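Local coordinates for protein putative phosphohistidine phosphatase SixA (Agrobacterium tumefaciens, PDB 2RFL) that probably removes phosphate groups from a phosphorylated substrate, perhaps phosphohistidine, as a member of the histidine phosphatase superfamily, at residues 45-48 with 49-52; 122-126 with 127-131; 69-72 with 73-76. One frame throughout, in Å; residues are numbered along the deposited sequence.

Interaction 1 (45-48 with 49-52); sequences ADLA and ADRR
The carbonyl oxygen of Ala45 takes two amides near the end of helix 35-51, both weakly: Ala48 N lies 2.9 Å from Ala45 O, and Ala49 N lies 3.4 Å from it. The next turn is held by Arg51 N, which donates to Leu47 O over 3.1 Å with an N-H...O angle of 157°. That oxygen is crowded in the model, so its exact place deserves some caution. Arg52, with a positive phi of 70°, is the first residue to leave helical geometry.

Among the side chains, Leu47 and Arg51 do most of the touching. One turn apart, they run alongside each other in the same direction, and the methyl CD1 of Leu47 sits over one face of the Arg51 guanidinium, displaced toward its rim. Leu47 CD1 is modelled 3.2 Å from Arg51 NH1 and 3.5 Å from Arg51 CZ, but the leucine's torsions are far from staggered, so these exact distances are not secure. The arginine gets there by bending at chi2 and chi3, which folds its chain back beside the leucine instead of letting it run straight outward. Asp50 brings its carboxylate to the same side of the guanidinium plane as that methyl. Its OD2 stands 3.9 Å from Arg51 NE, a long salt bridge in which no N-H points at the oxygen, so the attraction is one of charge alone and probably modest.

On the more buried flank the small side chains let helix 64-77 come close: Ala45 packs on Trp73 and Ala76, Ala48 on Trp73, and Ala49 on Phe77. Leu47 and Arg51 meet Leu167 of the edge strand 162-167, so this helix end joins a neighbouring helix to one border of the sheet.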
ATOM      1  N   ALA A  45      -1.401   4.083  -9.860  1.00 41.12           N
ATOM      2  CA  ALA A  45      -2.157   5.291  -9.465  1.00 41.40           C
ATOM      3  C   ALA A  45      -3.322   5.589 -10.441  1.00 42.85           C
ATOM      4  O   ALA A  45      -4.452   5.565 -10.029  1.00 42.30           O
ATOM      5  CB  ALA A  45      -1.240   6.469  -9.306  1.00 40.32           C
ATOM      6  N   ASP A  46      -3.043   5.779 -11.735  1.00 45.32           N
ATOM      7  CA  ASP A  46      -4.081   5.955 -12.787  1.00 48.19           C
ATOM      8  C   ASP A  46      -5.187   4.896 -12.915  1.00 49.24           C
ATOM      9  O   ASP A  46      -6.351   5.229 -13.133  1.00 48.83           O
ATOM     10  CB  ASP A  46      -3.432   6.148 -14.157  1.00 48.74           C
ATOM     11  CG  ASP A  46      -3.033   7.576 -14.408  1.00 49.31           C
ATOM     12  OD1 ASP A  46      -3.358   8.426 -13.549  1.00 46.29           O
ATOM     13  OD2 ASP A  46      -2.399   7.843 -15.461  1.00 50.65           O
ATOM     14  N   LEU A  47      -4.801   3.630 -12.830  1.00 50.70           N
ATOM     15  CA  LEU A  47      -5.750   2.541 -12.793  1.00 53.11           C
ATOM     16  C   LEU A  47      -6.692   2.795 -11.614  1.00 54.60           C
ATOM     17  O   LEU A  47      -7.886   2.584 -11.733  1.00 54.89           O
ATOM     18  CB  LEU A  47      -5.016   1.186 -12.672  1.00 52.44           C
ATOM     19  CG  LEU A  47      -5.374  -0.077 -13.487  1.00 51.68           C
ATOM     20  CD1 LEU A  47      -6.338   0.228 -14.600  1.00 56.91           C
ATOM     21  CD2 LEU A  47      -4.143  -0.756 -14.089  1.00 46.81           C
ATOM     22  N   ALA A  48      -6.152   3.316 -10.510  1.00 56.58           N
ATOM     23  CA  ALA A  48      -6.877   3.433  -9.229  1.00 58.53           C
ATOM     24  C   ALA A  48      -8.046   4.417  -9.250  1.00 60.61           C
ATOM     25  O   ALA A  48      -9.182   4.013  -9.050  1.00 60.74           O
ATOM     26  CB  ALA A  48      -5.912   3.756  -8.092  1.00 57.08           C
ATOM     27  N   ALA A  49      -7.764   5.693  -9.507  1.00 63.49           N
ATOM     28  CA  ALA A  49      -8.786   6.731  -9.659  1.00 66.47           C
ATOM     29  C   ALA A  49      -9.723   6.429 -10.805  1.00 68.69           C
ATOM     30  O   ALA A  49     -10.686   7.167 -11.051  1.00 69.56           O
ATOM     31  CB  ALA A  49      -8.129   8.063  -9.894  1.00 67.16           C
ATOM     32  N   ASP A  50      -9.405   5.359 -11.524  1.00 70.35           N
ATOM     33  CA  ASP A  50     -10.198   4.889 -12.661  1.00 72.56           C
ATOM     34  C   ASP A  50     -11.318   4.020 -12.093  1.00 71.98           C
ATOM     35  O   ASP A  50     -12.500   4.209 -12.409  1.00 72.21           O
ATOM     36  CB  ASP A  50      -9.294   4.112 -13.627  1.00 73.07           C
ATOM     37  CG  ASP A  50      -9.960   3.782 -14.931  1.00 75.13           C
ATOM     38  OD1 ASP A  50     -10.954   4.450 -15.274  1.00 78.73           O
ATOM     39  OD2 ASP A  50      -9.475   2.853 -15.618  1.00 75.22           O
ATOM     40  N   ARG A  51     -10.919   3.099 -11.215  1.00 70.28           N
ATOM     41  CA  ARG A  51     -11.855   2.329 -10.407  1.00 69.12           C
ATOM     42  C   ARG A  51     -12.400   3.207  -9.275  1.00 67.78           C
ATOM     43  O   ARG A  51     -13.314   2.817  -8.570  1.00 67.19           O
ATOM     44  CB  ARG A  51     -11.202   1.040  -9.880  1.00 68.44           C
ATOM     45  CG  ARG A  51     -11.101  -0.109 -10.900  1.00 68.26           C
ATOM     46  CD  ARG A  51      -9.839  -0.005 -11.758  1.00 68.02           C
ATOM     47  NE  ARG A  51     -10.115  -0.136 -13.196  1.00 68.35           N
ATOM     48  CZ  ARG A  51      -9.519  -1.003 -14.013  1.00 67.62           C
ATOM     49  NH1 ARG A  51      -8.585  -1.837 -13.565  1.00 66.84           N
ATOM     50  NH2 ARG A  51      -9.858  -1.041 -15.287  1.00 67.30           N
ATOM     51  N   ARG A  52     -11.859   4.418  -9.153  1.00 66.63           N
ATOM     52  CA  ARG A  52     -12.298   5.401  -8.162  1.00 65.51           C
ATOM     53  C   ARG A  52     -11.884   4.938  -6.755  1.00 62.17           C
ATOM     54  O   ARG A  52     -12.575   5.160  -5.752  1.00 61.25           O
ATOM     55  CB  ARG A  52     -13.810   5.658  -8.272  1.00 67.01           C
ATOM     56  CG  ARG A  52     -14.247   6.446  -9.520  1.00 72.02           C
ATOM     57  CD  ARG A  52     -14.211   7.938  -9.255  1.00 77.38           C
ATOM     58  NE  ARG A  52     -15.315   8.659  -9.883  1.00 83.45           N
ATOM     59  CZ  ARG A  52     -16.602   8.420  -9.645  1.00 86.54           C
ATOM     60  NH1 ARG A  52     -16.959   7.445  -8.823  1.00 86.62           N
ATOM     61  NH2 ARG A  52     -17.538   9.137 -10.247  1.00 88.22           N
TER

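Interaction 2 (122-126 with 127-131)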
ATOM      1  N   THR A 122       0.963  -8.239   6.263  1.00 29.80           N
ATOM      2  CA  THR A 122      -0.308  -7.603   6.493  1.00 28.60           C
ATOM      3  C   THR A 122      -1.457  -8.162   5.667  1.00 29.02           C
ATOM      4  O   THR A 122      -2.553  -8.397   6.192  1.00 28.19           O
ATOM      5  CB  THR A 122      -0.167  -6.102   6.264  1.00 27.95           C
ATOM      6  OG1 THR A 122       1.065  -5.674   6.876  1.00 26.14           O
ATOM      7  CG2 THR A 122      -1.342  -5.370   6.874  1.00 24.92           C
ATOM      8  N   LEU A 123      -1.232  -8.371   4.378  1.00 29.41           N
ATOM      9  CA  LEU A 123      -2.289  -8.956   3.543  1.00 29.60           C
ATOM     10  C   LEU A 123      -2.550 -10.366   3.995  1.00 31.39           C
ATOM     11  O   LEU A 123      -3.709 -10.763   4.126  1.00 32.03           O
ATOM     12  CB  LEU A 123      -1.894  -8.919   2.062  1.00 29.42           C
ATOM     13  CG  LEU A 123      -2.832  -9.470   0.990  1.00 27.40           C
ATOM     14  CD1 LEU A 123      -4.198  -8.787   1.098  1.00 28.21           C
ATOM     15  CD2 LEU A 123      -2.224  -9.302  -0.415  1.00 20.13           C
ATOM     16  N   GLU A 124      -1.470 -11.110   4.264  1.00 32.83           N
ATOM     17  CA  GLU A 124      -1.567 -12.486   4.720  1.00 35.60           C
ATOM     18  C   GLU A 124      -2.447 -12.535   5.984  1.00 36.01           C
ATOM     19  O   GLU A 124      -3.397 -13.309   6.049  1.00 34.32           O
ATOM     20  CB  GLU A 124      -0.167 -13.140   4.934  1.00 36.27           C
ATOM     21  CG  GLU A 124      -0.209 -14.669   5.154  1.00 40.48           C
ATOM     22  CD  GLU A 124       1.060 -15.310   5.787  1.00 46.99           C
ATOM     23  OE1 GLU A 124       2.016 -14.601   6.206  1.00 46.33           O
ATOM     24  OE2 GLU A 124       1.081 -16.564   5.873  1.00 49.37           O
ATOM     25  N   ALA A 125      -2.134 -11.672   6.956  1.00 37.00           N
ATOM     26  CA  ALA A 125      -2.874 -11.558   8.231  1.00 37.54           C
ATOM     27  C   ALA A 125      -4.359 -11.438   8.043  1.00 37.19           C
ATOM     28  O   ALA A 125      -5.115 -11.941   8.855  1.00 37.30           O
ATOM     29  CB  ALA A 125      -2.374 -10.364   9.021  1.00 37.78           C
HETATM   30  N   MSE A 126      -4.757 -10.781   6.952  1.00 37.43           N
HETATM   31  CA  MSE A 126      -6.141 -10.431   6.645  1.00 37.25           C
HETATM   32  C   MSE A 126      -6.891 -11.466   5.782  1.00 38.02           C
HETATM   33  O   MSE A 126      -8.060 -11.676   5.990  1.00 37.48           O
HETATM   34  CB  MSE A 126      -6.209  -9.053   5.976  1.00 36.24           C
HETATM   35  CG  MSE A 126      -5.571  -7.882   6.711  1.00 36.32           C
HETATM   36 SE   MSE A 126      -5.432  -6.220   5.570  0.84 43.52          SE
HETATM   37  CE  MSE A 126      -4.631  -5.113   6.922  1.00 45.44           C
ATOM     38  N   ILE A 127      -6.236 -12.064   4.788  1.00 39.90           N
ATOM     39  CA  ILE A 127      -6.890 -12.997   3.850  1.00 41.35           C
ATOM     40  C   ILE A 127      -6.346 -14.440   3.925  1.00 42.48           C
ATOM     41  O   ILE A 127      -6.932 -15.367   3.347  1.00 42.34           O
ATOM     42  CB  ILE A 127      -6.876 -12.501   2.361  1.00 42.11           C
ATOM     43  CG1 ILE A 127      -5.457 -12.563   1.775  1.00 43.68           C
ATOM     44  CG2 ILE A 127      -7.502 -11.076   2.185  1.00 40.64           C
ATOM     45  CD1 ILE A 127      -5.450 -12.536   0.264  1.00 44.86           C
ATOM     46  N   GLY A 128      -5.273 -14.636   4.678  1.00 42.95           N
ATOM     47  CA  GLY A 128      -4.744 -15.969   4.942  1.00 45.27           C
ATOM     48  C   GLY A 128      -3.709 -16.359   3.919  1.00 46.65           C
ATOM     49  O   GLY A 128      -3.700 -15.836   2.820  1.00 45.96           O
ATOM     50  N   GLU A 129      -2.822 -17.281   4.282  1.00 49.40           N
ATOM     51  CA  GLU A 129      -1.808 -17.787   3.339  1.00 51.13           C
ATOM     52  C   GLU A 129      -2.363 -18.470   2.050  1.00 51.10           C
ATOM     53  O   GLU A 129      -1.857 -18.217   0.962  1.00 50.64           O
ATOM     54  CB  GLU A 129      -0.801 -18.674   4.047  1.00 52.17           C
ATOM     55  CG  GLU A 129      -1.403 -19.806   4.829  1.00 56.25           C
ATOM     56  CD  GLU A 129      -0.439 -20.966   4.985  1.00 60.44           C
ATOM     57  OE1 GLU A 129       0.197 -21.062   6.054  1.00 61.71           O
ATOM     58  OE2 GLU A 129      -0.312 -21.773   4.034  1.00 63.02           O
ATOM     59  N   ASP A 130      -3.415 -19.286   2.173  1.00 50.91           N
ATOM     60  CA  ASP A 130      -3.983 -19.991   1.018  1.00 51.00           C
ATOM     61  C   ASP A 130      -4.465 -19.056  -0.085  1.00 50.58           C
ATOM     62  O   ASP A 130      -4.229 -19.307  -1.274  1.00 49.47           O
ATOM     63  CB  ASP A 130      -5.118 -20.928   1.433  1.00 50.81           C
ATOM     64  CG  ASP A 130      -4.660 -22.026   2.362  1.00 49.75           C
ATOM     65  OD1 ASP A 130      -3.651 -22.670   2.047  1.00 48.55           O
ATOM     66  OD2 ASP A 130      -5.306 -22.242   3.409  1.00 46.26           O
ATOM     67  N   LEU A 131      -5.155 -17.992   0.317  1.00 50.19           N
ATOM     68  CA  LEU A 131      -5.650 -17.014  -0.641  1.00 50.35           C
ATOM     69  C   LEU A 131      -4.575 -16.104  -1.164  1.00 50.16           C
ATOM     70  O   LEU A 131      -4.500 -15.876  -2.369  1.00 49.68           O
ATOM     71  CB  LEU A 131      -6.837 -16.242  -0.098  1.00 49.74           C
ATOM     72  CG  LEU A 131      -7.999 -17.101  -0.518  1.00 50.36           C
ATOM     73  CD1 LEU A 131      -9.260 -16.565   0.098  1.00 47.69           C
ATOM     74  CD2 LEU A 131      -7.994 -17.109  -2.089  1.00 51.78           C
TER
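Ile127 closes the last turn of helix 118-127, its N donating to Leu123 O at 2.9 Å. Leu123 O also accepts from Met126 N at 3.0 Å, so two successive amides grip it. The side chains of Ile127 and Leu123 meet obliquely: CG1 of the isoleucine touches CD1 of the leucine at 4.0 Å, and the isoleucine's CD1 reaches the same branch. With chi1 at 71°, Ile127 CG1 stands between its own backbone N and carbonyl carbon, which turns it back over Leu123.

Gly128 follows with a short bond from its N to Glu124 O, 2.7 Å. Its positive phi of 91° ends one helix, and the same residue is the N-cap of helix 129-135.

Glu129 then brings CB to 3.4 Å from Glu124 OE2. The two acidic chains run side by side, carboxylate planes 51° apart, and Glu124 OE2 is 4.6 Å from Glu129 OE1, a like-charge pairing that is probably mildly unfavourable.

Inward, Leu123, Met126 (modelled as selenomethionine) and Ile127 pack on Leu148 of strand 145-149, Met126 also meets helix 98-102, and Leu132 of helix 129-135 touches Leu123 and Glu124.

Interaction 3 (69-72 with 73-76); sequences TTQA and WQRA
Helix 64-77 of the alpha-beta-alpha sandwich carries this contact, in which residues 69-72 meet the turn that follows. Regular bonds join the turns: Gln74 N donates to Thr70 O at 3.2 Å, and Ala76 N to Ala72 O at 3.0 Å.

On the outer side Arg75 curls back, bent at chi2 and chi3, until its guanidinium lies flat above the Gln71 carbonyl. Gln71 O is 3.4 Å from Arg75 CZ, over the centre of the plane. The oxygen thus faces the cation rather than an N-H, and the backbone bond from Arg75 N to it is weak. Gln74 OE1 rests 3.9 Å from Gln71 CG, the amide planes 69° apart.

Trp73 is the large buried group. With CG anti to the carbonyl carbon (chi1 -69°), its indole swings back along the helix, bringing the CD1 edge to 3.6 Å from Thr69 O, which lies in the ring plane. Thr69 OG1 is hydrogen-bonded to Arg65 O and Ala17 N, and its side chain touches His16, part of the family's Arg-His signature. Trp73 and Thr69 pack on Leu14 of strand 10-15 while Arg75 stays exposed: an amphipathic helix against the sheet, as in the histidine phosphatase fold.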
ATOM      1  N   THR A  69       6.559   7.303  -4.349  1.00 32.56           N
ATOM      2  CA  THR A  69       5.399   6.467  -4.683  1.00 32.75           C
ATOM      3  C   THR A  69       4.100   7.261  -4.385  1.00 33.44           C
ATOM      4  O   THR A  69       3.292   7.442  -5.297  1.00 32.83           O
ATOM      5  CB  THR A  69       5.402   5.036  -4.005  1.00 32.50           C
ATOM      6  OG1 THR A  69       6.648   4.356  -4.269  1.00 32.65           O
ATOM      7  CG2 THR A  69       4.275   4.163  -4.553  1.00 30.00           C
ATOM      8  N   THR A  70       3.957   7.774  -3.149  1.00 34.37           N
ATOM      9  CA  THR A  70       2.765   8.539  -2.663  1.00 36.12           C
ATOM     10  C   THR A  70       2.451   9.790  -3.512  1.00 37.74           C
ATOM     11  O   THR A  70       1.304   9.989  -3.891  1.00 37.26           O
ATOM     12  CB  THR A  70       2.833   8.876  -1.105  1.00 35.77           C
ATOM     13  OG1 THR A  70       2.530   7.703  -0.324  1.00 36.70           O
ATOM     14  CG2 THR A  70       1.877   9.984  -0.703  1.00 31.91           C
ATOM     15  N   GLN A  71       3.483  10.593  -3.820  1.00 39.07           N
ATOM     16  CA  GLN A  71       3.398  11.685  -4.765  1.00 40.53           C
ATOM     17  C   GLN A  71       2.755  11.320  -6.119  1.00 40.79           C
ATOM     18  O   GLN A  71       2.116  12.139  -6.766  1.00 39.54           O
ATOM     19  CB  GLN A  71       4.775  12.342  -4.946  1.00 41.46           C
ATOM     20  CG  GLN A  71       5.337  12.997  -3.665  1.00 44.17           C
ATOM     21  CD  GLN A  71       6.799  13.482  -3.753  1.00 47.04           C
ATOM     22  OE1 GLN A  71       7.383  13.583  -4.841  1.00 47.15           O
ATOM     23  NE2 GLN A  71       7.396  13.776  -2.583  1.00 45.08           N
ATOM     24  N   ALA A  72       2.922  10.091  -6.573  1.00 42.49           N
ATOM     25  CA  ALA A  72       2.196   9.699  -7.787  1.00 43.84           C
ATOM     26  C   ALA A  72       0.676   9.760  -7.575  1.00 44.04           C
ATOM     27  O   ALA A  72      -0.018  10.353  -8.347  1.00 44.06           O
ATOM     28  CB  ALA A  72       2.656   8.358  -8.309  1.00 43.33           C
ATOM     29  N   TRP A  73       0.188   9.169  -6.489  1.00 45.09           N
ATOM     30  CA  TRP A  73      -1.227   9.224  -6.090  1.00 45.48           C
ATOM     31  C   TRP A  73      -1.861  10.601  -5.903  1.00 46.93           C
ATOM     32  O   TRP A  73      -2.987  10.796  -6.366  1.00 46.91           O
ATOM     33  CB  TRP A  73      -1.439   8.385  -4.854  1.00 43.84           C
ATOM     34  CG  TRP A  73      -1.265   6.944  -5.192  1.00 42.66           C
ATOM     35  CD1 TRP A  73      -0.098   6.315  -5.553  1.00 40.18           C
ATOM     36  CD2 TRP A  73      -2.293   5.952  -5.257  1.00 38.63           C
ATOM     37  NE1 TRP A  73      -0.344   4.992  -5.816  1.00 39.79           N
ATOM     38  CE2 TRP A  73      -1.678   4.740  -5.640  1.00 38.01           C
ATOM     39  CE3 TRP A  73      -3.673   5.971  -5.020  1.00 36.06           C
ATOM     40  CZ2 TRP A  73      -2.392   3.541  -5.772  1.00 39.64           C
ATOM     41  CZ3 TRP A  73      -4.383   4.790  -5.154  1.00 37.54           C
ATOM     42  CH2 TRP A  73      -3.739   3.583  -5.519  1.00 38.60           C
ATOM     43  N   GLN A  74      -1.167  11.530  -5.230  1.00 47.76           N
ATOM     44  CA  GLN A  74      -1.579  12.946  -5.176  1.00 49.37           C
ATOM     45  C   GLN A  74      -1.866  13.515  -6.567  1.00 50.31           C
ATOM     46  O   GLN A  74      -2.766  14.320  -6.740  1.00 50.29           O
ATOM     47  CB  GLN A  74      -0.505  13.799  -4.508  1.00 49.37           C
ATOM     48  CG  GLN A  74      -0.499  13.786  -2.977  1.00 49.43           C
ATOM     49  CD  GLN A  74       0.702  14.545  -2.406  1.00 51.37           C
ATOM     50  OE1 GLN A  74       1.836  14.031  -2.380  1.00 52.92           O
ATOM     51  NE2 GLN A  74       0.465  15.771  -1.955  1.00 50.52           N
ATOM     52  N   ARG A  75      -1.079  13.064  -7.542  1.00 51.60           N
ATOM     53  CA  ARG A  75      -1.131  13.467  -8.939  1.00 53.35           C
ATOM     54  C   ARG A  75      -2.353  12.896  -9.621  1.00 54.06           C
ATOM     55  O   ARG A  75      -3.111  13.627 -10.227  1.00 54.15           O
ATOM     56  CB  ARG A  75       0.095  12.937  -9.666  1.00 53.35           C
ATOM     57  CG  ARG A  75       0.739  13.914 -10.608  1.00 56.59           C
ATOM     58  CD  ARG A  75       2.027  14.435 -10.009  1.00 58.31           C
ATOM     59  NE  ARG A  75       3.008  13.364  -9.911  1.00 57.88           N
ATOM     60  CZ  ARG A  75       4.113  13.412  -9.184  1.00 58.43           C
ATOM     61  NH1 ARG A  75       4.926  12.371  -9.175  1.00 58.35           N
ATOM     62  NH2 ARG A  75       4.400  14.485  -8.464  1.00 58.45           N
ATOM     63  N   ALA A  76      -2.536  11.580  -9.527  1.00 54.48           N
ATOM     64  CA  ALA A  76      -3.667  10.908 -10.138  1.00 55.75           C
ATOM     65  C   ALA A  76      -4.977  11.528  -9.684  1.00 57.12           C
ATOM     66  O   ALA A  76      -5.947  11.573 -10.425  1.00 56.81           O
ATOM     67  CB  ALA A  76      -3.632   9.421  -9.836  1.00 54.32           C
TER

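Interactions 1 and 3 are neighbours, their centres 11 Å apart, and together they make the seam between helices 35-51 and 64-77. The indole of interaction 3 fits against the alanines of interaction 1: Trp73 CH2 is 3.4 Å from Ala48 CB and Trp73 NE1 is 3.9 Å from Ala45 CB; beside it, Ala45 CB packs on Ala76 CB at 3.8 Å. Interaction 2 stands apart, its centre 24 Å from that of interaction 1 and 26 Å from that of interaction 3, and it lies on the opposite side of the chain's centre from interaction 3. Interaction 3 meets the family's signature His16, through Thr69. All three contacts are local.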